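Local coordinates for protein cytochrome P450 (CYP102L1) (Mycobacterium phage Adler, PDB 6N6Q) that probably acts as a haem-dependent cytochrome P450 monooxygenase of a mycobacteriophage, oxidising a substrate at its haem iron, at residues N141-A144 / W149-I152; T156-I161 / A177-N182; Y171-L176 / N182-A187. All blocks are in the same frame, centred on the assembly; numbering follows the deposited sequence.

Interaction 1: N141-A144 / W149-I152; sequences NTRA and WIDI
R143 swings its CG anti to its own carbonyl carbon (chi1 -47°), runs on extended, and then kinks at chi3 (58°), which lays the guanidinium across the aliphatic branch of I150. That branch starts in the same sense, with CG1 beside the backbone N of I150, and continues straight through chi2 (179°), so CD1 is carried out toward the helix bearing the arginine. The two side chains cross at a slant. I150 CG1 sits over one face of the guanidinium, 3.3 Å above its plane and displaced toward the rim, and comes closest to R143 NE at 3.4 Å. Nearer the backbone the methyl takes over: I150 CD1 packs against R143 CD at 3.8 Å and R143 CB at 3.9 Å. The result is a flat cationic group resting on hydrocarbon, while its polar rim looks to other partners. R143 NH2 lies 3.4 Å from W149 O; the firm charge partner is E155, which meets NH1 in a salt bridge from the following helix. The E155 carboxylate would be expected to fix how the guanidinium is turned above I150. H179 also touches the arginine.

I150 itself is held from the strand side, through backbone hydrogen bonding with L465 and side-chain packing on L467. N141 and A144, on the same helical turns as R143, reach N469 and F440, and so tie that helix to the two other strands of the sheet that I150 belongs to. Just beyond, D151 occupies the N-cap position of helix 152-169. A long helix turning through a short edge strand into the next helix matches the passage from helix D to helix E of the P450 fold, with 150-151 as an outer strand of the small sheet it forms with 464-469 and 440-444.

Interaction 2: T156-I161 / A177-N182; sequences TNRLTI and ADHSEN
R158 is the one residue of 156-161 that truly grips the loop 177-182. It leaves the helix with CG beside its backbone N and bends at chi3 (74°), bringing the guanidinium alongside the loop backbone. Its main bond goes from NH1 to D178 O at 2.5 Å, nearly straight at 163° and close to the planes of both the guanidinium and the carbonyl; at this resolution the shortness itself means little. NH2 adds a weak second bond to the same D178 O at 3.2 Å. At the NE end of the guanidinium, E181, folded back at chi2, slides past the arginine in the opposite direction and sets OE1 3.5 Å from R158 NE in a salt bridge, with carboxylate and guanidinium planes 73° apart. R158 NH1 also lies over the centre of the H179 ring, 4.3 Å above it. Further along, the helix is backed by its neighbours in the core, with L159 packing on helix 119-145 and T160 and I161 on helix 265-296.

The loop presents its carbonyl while curled in an Asx turn: D178 OD2 accepts from S180 N at 3.0 Å, from above the carboxylate plane. The arginine thus fastens the exposed loop back to the helix before it, in what corresponds to the E-F connection of the P450 fold.

Interaction 3: Y171-L176 / N182-A187; sequences YQFNNL and NPFITA
The loop 171-176 passes the N-terminal end of helix 183-196, coming closest at F173 and N182, whose CA atoms lie 6.0 Å apart. N182 works in both directions here. Its CG stands anti to the backbone N (chi1 -159°), which places the amide between the loop and the first turn of its own helix. ND2 donates to F173 O at 2.8 Å, arriving in the carbonyl plane on a lone pair, although the oxygen is tilted from the amide plane of N182. OD1 accepts from F184 N at 3.1 Å, again in plane on a lone pair. One amide therefore ties down a loop carbonyl and caps the helix, and with both its atoms engaged its rotation is set.

This N-cap opens what corresponds to helix F of the P450 fold, and T186 OG1 reinforces the first turn by donating to N182 O. A second tie comes from N174: its OD1 takes a weak bond from N182 N at 3.0 Å, the two amide planes 64° apart, while ND2 rests against I185 CG2 at 4.1 Å. The amide nitrogen ND2 of N174 also bonds weakly to E181 OE2, and E162 of helix 152-169 receives the backbone N of both F173 and N174.

Beside these polar bonds lie two phenylalanine rings. F173 and F184 are nearly parallel, 9° between planes, but slid so far that they barely overlap, with centroids 5.1 Å apart. Their nearest atoms are F173 CE1 and F184 CD2, 3.4 Å apart. Y171 sets CD2 over the centre of one F173 face, 3.6 Å above it. F184 is walled by I224 and E227 of helix 212-237, and by L273 and L276 of helix 265-296; F173 touches L276 as well.

How the interactions relate
Interaction 1 precedes the other two in sequence, closing on the first residue of helix 152-169, and interaction 2 opens further along that helix. Their centres are 13 Å apart, and they touch where H179 NE2 lies 3.9 Å from R143 NH1. Interactions 2 and 3 interleave: their segments alternate in sequence, they share N182, their centres are only 7 Å apart, and a weak bond joins E181 OE2 to N174 ND2 at 2.6 Å. Interactions 1 and 3 do not touch, their nearest atoms being about 7 Å apart. Toward the haem, interaction 3 brings the side chain of F173 to about 13 Å from the cofactor, too far for direct contact.

Interaction 1: N141-A144 / W149-I152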
loop_
_atom_site.group_PDB
_atom_site.type_symbol
_atom_site.label_atom_id
_atom_site.label_comp_id
_atom_site.label_asym_id
_atom_site.label_seq_id
_atom_site.Cartn_x
_atom_site.Cartn_y
_atom_site.Cartn_z
ATOM N N ASN A 141 -12.515 13.132 17.845
ATOM C CA ASN A 141 -13.336 14.172 18.458
ATOM C C ASN A 141 -12.693 14.680 19.742
ATOM O O ASN A 141 -12.600 15.893 19.969
ATOM C CB ASN A 141 -14.743 13.643 18.741
ATOM C CG ASN A 141 -15.588 13.519 17.489
ATOM O OD1 ASN A 141 -15.369 14.226 16.502
ATOM N ND2 ASN A 141 -16.568 12.623 17.525
ATOM N N THR A 142 -12.238 13.759 20.595
ATOM C CA THR A 142 -11.610 14.151 21.853
ATOM C C THR A 142 -10.321 14.926 21.610
ATOM O O THR A 142 -10.009 15.874 22.339
ATOM C CB THR A 142 -11.338 12.912 22.706
ATOM O OG1 THR A 142 -12.535 12.133 22.813
ATOM C CG2 THR A 142 -10.874 13.312 24.099
ATOM N N ARG A 143 -9.559 14.540 20.583
ATOM C CA ARG A 143 -8.322 15.249 20.280
ATOM C C ARG A 143 -8.597 16.629 19.698
ATOM O O ARG A 143 -7.843 17.572 19.962
ATOM C CB ARG A 143 -7.467 14.420 19.323
ATOM C CG ARG A 143 -7.346 12.964 19.736
ATOM C CD ARG A 143 -6.234 12.259 18.991
ATOM N NE ARG A 143 -4.947 12.911 19.205
ATOM C CZ ARG A 143 -3.774 12.340 18.960
ATOM N NH1 ARG A 143 -3.723 11.097 18.501
ATOM N NH2 ARG A 143 -2.651 13.009 19.182
ATOM N N ALA A 144 -9.663 16.768 18.907
ATOM C CA ALA A 144 -10.057 18.086 18.423
ATOM C C ALA A 144 -10.530 18.968 19.569
ATOM O O ALA A 144 -10.274 20.178 19.578
ATOM C CB ALA A 144 -11.149 17.952 17.363
ATOM N N TRP A 149 -2.170 18.245 18.528
ATOM C CA TRP A 149 -1.537 17.937 17.254
ATOM C C TRP A 149 -1.444 16.428 17.081
ATOM O O TRP A 149 -0.951 15.721 17.966
ATOM C CB TRP A 149 -0.151 18.573 17.170
ATOM C CG TRP A 149 -0.200 20.043 16.908
ATOM C CD1 TRP A 149 -0.071 21.044 17.825
ATOM C CD2 TRP A 149 -0.402 20.681 15.642
ATOM N NE1 TRP A 149 -0.174 22.267 17.206
ATOM C CE2 TRP A 149 -0.378 22.071 15.866
ATOM C CE3 TRP A 149 -0.598 20.211 14.338
ATOM C CZ2 TRP A 149 -0.543 22.995 14.837
ATOM C CZ3 TRP A 149 -0.761 21.131 13.320
ATOM C CH2 TRP A 149 -0.734 22.507 13.574
ATOM N N ILE A 150 -1.921 15.939 15.941
ATOM C CA ILE A 150 -2.059 14.514 15.678
ATOM C C ILE A 150 -0.970 14.084 14.708
ATOM O O ILE A 150 -0.824 14.671 13.630
ATOM C CB ILE A 150 -3.454 14.187 15.117
ATOM C CG1 ILE A 150 -4.524 14.415 16.186
ATOM C CG2 ILE A 150 -3.501 12.767 14.581
ATOM C CD1 ILE A 150 -5.930 14.131 15.711
ATOM N N ASP A 151 -0.205 13.064 15.091
ATOM C CA ASP A 151 0.723 12.431 14.162
ATOM C C ASP A 151 -0.081 11.613 13.160
ATOM O O ASP A 151 -0.613 10.550 13.497
ATOM C CB ASP A 151 1.725 11.565 14.918
ATOM C CG ASP A 151 2.824 11.028 14.020
ATOM O OD1 ASP A 151 2.997 9.793 13.951
ATOM O OD2 ASP A 151 3.504 11.847 13.363
ATOM N N ILE A 152 -0.182 12.113 11.932
ATOM C CA ILE A 152 -1.124 11.595 10.941
ATOM C C ILE A 152 -0.724 10.214 10.424
ATOM O O ILE A 152 -1.584 9.321 10.386
ATOM C CB ILE A 152 -1.302 12.596 9.785
ATOM C CG1 ILE A 152 -1.846 13.921 10.318
ATOM C CG2 ILE A 152 -2.238 12.037 8.724
ATOM C CD1 ILE A 152 -3.196 13.796 10.992
#

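Interaction 2: T156-I161 / A177-N182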
loop_
_atom_site.group_PDB
_atom_site.type_symbol
_atom_site.label_atom_id
_atom_site.label_comp_id
_atom_site.label_asym_id
_atom_site.label_seq_id
_atom_site.Cartn_x
_atom_site.Cartn_y
_atom_site.Cartn_z
ATOM N N THR A 156 -3.272 6.985 10.993
ATOM C CA THR A 156 -3.839 6.322 9.823
ATOM C C THR A 156 -3.353 4.883 9.698
ATOM O O THR A 156 -4.040 4.049 9.097
ATOM C CB THR A 156 -3.507 7.101 8.548
ATOM O OG1 THR A 156 -2.085 7.197 8.402
ATOM C CG2 THR A 156 -4.104 8.498 8.596
ATOM N N ASN A 157 -2.181 4.566 10.252
ATOM C CA ASN A 157 -1.694 3.194 10.171
ATOM C C ASN A 157 -2.381 2.284 11.181
ATOM O O ASN A 157 -2.588 1.100 10.895
ATOM C CB ASN A 157 -0.177 3.152 10.356
ATOM C CG ASN A 157 0.484 2.112 9.471
ATOM O OD1 ASN A 157 -0.002 0.987 9.345
ATOM N ND2 ASN A 157 1.589 2.490 8.839
ATOM N N ARG A 158 -2.745 2.811 12.354
ATOM C CA ARG A 158 -3.581 2.040 13.268
ATOM C C ARG A 158 -4.958 1.785 12.672
ATOM O O ARG A 158 -5.562 0.736 12.927
ATOM C CB ARG A 158 -3.729 2.760 14.609
ATOM C CG ARG A 158 -2.430 3.164 15.275
ATOM C CD ARG A 158 -2.696 3.620 16.700
ATOM N NE ARG A 158 -2.988 2.492 17.580
ATOM C CZ ARG A 158 -3.797 2.550 18.633
ATOM N NH1 ARG A 158 -4.416 3.683 18.936
ATOM N NH2 ARG A 158 -3.997 1.472 19.377
ATOM N N LEU A 159 -5.469 2.730 11.880
ATOM C CA LEU A 159 -6.802 2.586 11.305
ATOM C C LEU A 159 -6.833 1.487 10.250
ATOM O O LEU A 159 -7.639 0.552 10.335
ATOM C CB LEU A 159 -7.264 3.917 10.706
ATOM C CG LEU A 159 -8.531 3.822 9.851
ATOM C CD1 LEU A 159 -9.713 3.352 10.683
ATOM C CD2 LEU A 159 -8.836 5.148 9.164
ATOM N N THR A 160 -5.961 1.586 9.243
ATOM C CA THR A 160 -5.994 0.631 8.141
ATOM C C THR A 160 -5.689 -0.784 8.612
ATOM O O THR A 160 -6.143 -1.754 7.994
ATOM C CB THR A 160 -5.013 1.050 7.045
ATOM O OG1 THR A 160 -3.675 0.995 7.552
ATOM C CG2 THR A 160 -5.318 2.469 6.575
ATOM N N ILE A 161 -4.926 -0.927 9.699
ATOM C CA ILE A 161 -4.733 -2.245 10.298
ATOM C C ILE A 161 -6.070 -2.812 10.754
ATOM O O ILE A 161 -6.423 -3.955 10.438
ATOM C CB ILE A 161 -3.727 -2.170 11.461
ATOM C CG1 ILE A 161 -2.294 -2.123 10.929
ATOM C CG2 ILE A 161 -3.911 -3.352 12.404
ATOM C CD1 ILE A 161 -1.269 -1.805 11.986
ATOM N N ALA A 177 -9.666 4.253 19.985
ATOM C CA ALA A 177 -9.746 5.242 21.053
ATOM C C ALA A 177 -8.617 5.064 22.061
ATOM O O ALA A 177 -8.209 6.032 22.712
ATOM C CB ALA A 177 -11.100 5.157 21.753
ATOM N N ASP A 178 -8.105 3.847 22.197
ATOM C CA ASP A 178 -7.024 3.535 23.116
ATOM C C ASP A 178 -5.678 3.680 22.411
ATOM O O ASP A 178 -5.585 3.646 21.182
ATOM C CB ASP A 178 -7.191 2.114 23.661
ATOM C CG ASP A 178 -6.405 1.878 24.932
ATOM O OD1 ASP A 178 -6.781 2.444 25.980
ATOM O OD2 ASP A 178 -5.417 1.118 24.884
ATOM N N HIS A 179 -4.622 3.848 23.210
ATOM C CA HIS A 179 -3.278 4.019 22.671
ATOM C C HIS A 179 -2.305 2.940 23.129
ATOM O O HIS A 179 -1.093 3.096 22.943
ATOM C CB HIS A 179 -2.730 5.404 23.022
ATOM C CG HIS A 179 -2.900 6.410 21.926
ATOM N ND1 HIS A 179 -4.098 7.046 21.680
ATOM C CD2 HIS A 179 -2.029 6.877 21.001
ATOM C CE1 HIS A 179 -3.954 7.868 20.654
ATOM N NE2 HIS A 179 -2.708 7.783 20.224
ATOM N N SER A 180 -2.795 1.857 23.723
ATOM C CA SER A 180 -1.952 0.697 23.966
ATOM C C SER A 180 -1.820 -0.108 22.682
ATOM O O SER A 180 -2.794 -0.298 21.948
ATOM C CB SER A 180 -2.534 -0.175 25.079
ATOM O OG SER A 180 -2.586 0.530 26.307
ATOM N N GLU A 181 -0.606 -0.571 22.404
ATOM C CA GLU A 181 -0.331 -1.311 21.183
ATOM C C GLU A 181 -0.380 -2.809 21.457
ATOM O O GLU A 181 0.135 -3.285 22.471
ATOM C CB GLU A 181 1.029 -0.927 20.598
ATOM C CG GLU A 181 1.154 -1.224 19.110
ATOM C CD GLU A 181 0.117 -0.486 18.279
ATOM O OE1 GLU A 181 -0.174 0.689 18.592
ATOM O OE2 GLU A 181 -0.416 -1.081 17.318
ATOM N N ASN A 182 -1.015 -3.540 20.548
ATOM C CA ASN A 182 -1.101 -4.985 20.679
ATOM C C ASN A 182 0.301 -5.589 20.612
ATOM O O ASN A 182 1.159 -5.087 19.875
ATOM C CB ASN A 182 -1.984 -5.559 19.568
ATOM C CG ASN A 182 -2.539 -6.925 19.907
ATOM O OD1 ASN A 182 -1.886 -7.945 19.692
ATOM N ND2 ASN A 182 -3.760 -6.953 20.430
#

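Interaction 3: Y171-L176 / N182-A187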
loop_
_atom_site.group_PDB
_atom_site.type_symbol
_atom_site.label_atom_id
_atom_site.label_comp_id
_atom_site.label_asym_id
_atom_site.label_seq_id
_atom_site.Cartn_x
_atom_site.Cartn_y
_atom_site.Cartn_z
ATOM N N TYR A 171 -11.240 -9.902 13.058
ATOM C CA TYR A 171 -10.378 -9.897 14.229
ATOM C C TYR A 171 -9.950 -8.469 14.535
ATOM O O TYR A 171 -9.669 -7.686 13.622
ATOM C CB TYR A 171 -9.142 -10.782 14.021
ATOM C CG TYR A 171 -8.397 -11.078 15.301
ATOM C CD1 TYR A 171 -8.767 -12.144 16.110
ATOM C CD2 TYR A 171 -7.332 -10.286 15.708
ATOM C CE1 TYR A 171 -8.096 -12.418 17.285
ATOM C CE2 TYR A 171 -6.653 -10.552 16.883
ATOM C CZ TYR A 171 -7.040 -11.620 17.666
ATOM O OH TYR A 171 -6.369 -11.890 18.837
ATOM N N GLN A 172 -9.903 -8.137 15.819
ATOM C CA GLN A 172 -9.533 -6.806 16.279
ATOM C C GLN A 172 -8.214 -6.880 17.032
ATOM O O GLN A 172 -8.050 -7.715 17.928
ATOM C CB GLN A 172 -10.627 -6.215 17.172
ATOM C CG GLN A 172 -10.257 -4.891 17.820
ATOM C CD GLN A 172 -11.433 -4.231 18.510
ATOM O OE1 GLN A 172 -12.564 -4.289 18.023
ATOM N NE2 GLN A 172 -11.176 -3.600 19.652
ATOM N N PHE A 173 -7.274 -6.011 16.663
ATOM C CA PHE A 173 -5.981 -5.930 17.329
ATOM C C PHE A 173 -5.896 -4.779 18.319
ATOM O O PHE A 173 -5.390 -4.960 19.430
ATOM C CB PHE A 173 -4.856 -5.793 16.297
ATOM C CG PHE A 173 -4.607 -7.042 15.507
ATOM C CD1 PHE A 173 -4.011 -8.143 16.099
ATOM C CD2 PHE A 173 -4.962 -7.116 14.171
ATOM C CE1 PHE A 173 -3.779 -9.296 15.376
ATOM C CE2 PHE A 173 -4.732 -8.267 13.442
ATOM C CZ PHE A 173 -4.138 -9.357 14.045
ATOM N N ASN A 174 -6.379 -3.599 17.941
ATOM C CA ASN A 174 -6.333 -2.426 18.798
ATOM C C ASN A 174 -7.683 -1.730 18.800
ATOM O O ASN A 174 -8.466 -1.849 17.853
ATOM C CB ASN A 174 -5.250 -1.435 18.344
ATOM C CG ASN A 174 -3.856 -1.863 18.752
ATOM O OD1 ASN A 174 -3.639 -2.318 19.876
ATOM N ND2 ASN A 174 -2.903 -1.718 17.840
ATOM N N ASN A 175 -7.949 -1.008 19.882
ATOM C CA ASN A 175 -9.069 -0.082 19.959
ATOM C C ASN A 175 -8.541 1.307 19.623
ATOM O O ASN A 175 -7.623 1.800 20.286
ATOM C CB ASN A 175 -9.710 -0.107 21.346
ATOM C CG ASN A 175 -10.918 0.801 21.447
ATOM O OD1 ASN A 175 -10.806 1.957 21.852
ATOM N ND2 ASN A 175 -12.083 0.283 21.076
ATOM N N LEU A 176 -9.111 1.927 18.585
ATOM C CA LEU A 176 -8.560 3.180 18.079
ATOM C C LEU A 176 -8.667 4.305 19.100
ATOM O O LEU A 176 -7.845 5.228 19.092
ATOM C CB LEU A 176 -9.255 3.571 16.776
ATOM C CG LEU A 176 -9.096 2.562 15.634
ATOM C CD1 LEU A 176 -9.733 3.088 14.360
ATOM C CD2 LEU A 176 -7.628 2.225 15.408
ATOM N N ASN A 182 -1.015 -3.540 20.548
ATOM C CA ASN A 182 -1.101 -4.985 20.679
ATOM C C ASN A 182 0.301 -5.589 20.612
ATOM O O ASN A 182 1.159 -5.087 19.875
ATOM C CB ASN A 182 -1.984 -5.559 19.568
ATOM C CG ASN A 182 -2.539 -6.925 19.907
ATOM O OD1 ASN A 182 -1.886 -7.945 19.692
ATOM N ND2 ASN A 182 -3.760 -6.953 20.430
ATOM N N PRO A 183 0.582 -6.642 21.382
ATOM C CA PRO A 183 1.908 -7.273 21.278
ATOM C C PRO A 183 2.167 -7.896 19.918
ATOM O O PRO A 183 3.314 -7.886 19.454
ATOM C CB PRO A 183 1.887 -8.328 22.393
ATOM C CG PRO A 183 0.431 -8.580 22.655
ATOM C CD PRO A 183 -0.248 -7.263 22.427
ATOM N N PHE A 184 1.133 -8.427 19.261
ATOM C CA PHE A 184 1.321 -9.054 17.956
ATOM C C PHE A 184 1.827 -8.050 16.927
ATOM O O PHE A 184 2.798 -8.316 16.209
ATOM C CB PHE A 184 0.011 -9.689 17.484
ATOM C CG PHE A 184 0.062 -10.209 16.074
ATOM C CD1 PHE A 184 0.546 -11.478 15.807
ATOM C CD2 PHE A 184 -0.371 -9.428 15.013
ATOM C CE1 PHE A 184 0.596 -11.961 14.514
ATOM C CE2 PHE A 184 -0.323 -9.904 13.717
ATOM C CZ PHE A 184 0.161 -11.173 13.467
ATOM N N ILE A 185 1.174 -6.889 16.834
ATOM C CA ILE A 185 1.575 -5.903 15.835
ATOM C C ILE A 185 2.967 -5.360 16.140
ATOM O O ILE A 185 3.717 -5.009 15.221
ATOM C CB ILE A 185 0.519 -4.782 15.736
ATOM C CG1 ILE A 185 0.951 -3.705 14.738
ATOM C CG2 ILE A 185 0.250 -4.170 17.091
ATOM C CD1 ILE A 185 1.090 -4.214 13.322
ATOM N N THR A 186 3.350 -5.306 17.418
ATOM C CA THR A 186 4.703 -4.875 17.758
ATOM C C THR A 186 5.738 -5.890 17.284
ATOM O O THR A 186 6.799 -5.511 16.774
ATOM C CB THR A 186 4.823 -4.651 19.267
ATOM O OG1 THR A 186 3.864 -3.673 19.684
ATOM C CG2 THR A 186 6.211 -4.154 19.622
ATOM N N ALA A 187 5.442 -7.183 17.432
ATOM C CA ALA A 187 6.382 -8.212 17.001
ATOM C C ALA A 187 6.542 -8.218 15.484
ATOM O O ALA A 187 7.639 -8.471 14.971
ATOM C CB ALA A 187 5.925 -9.583 17.500
#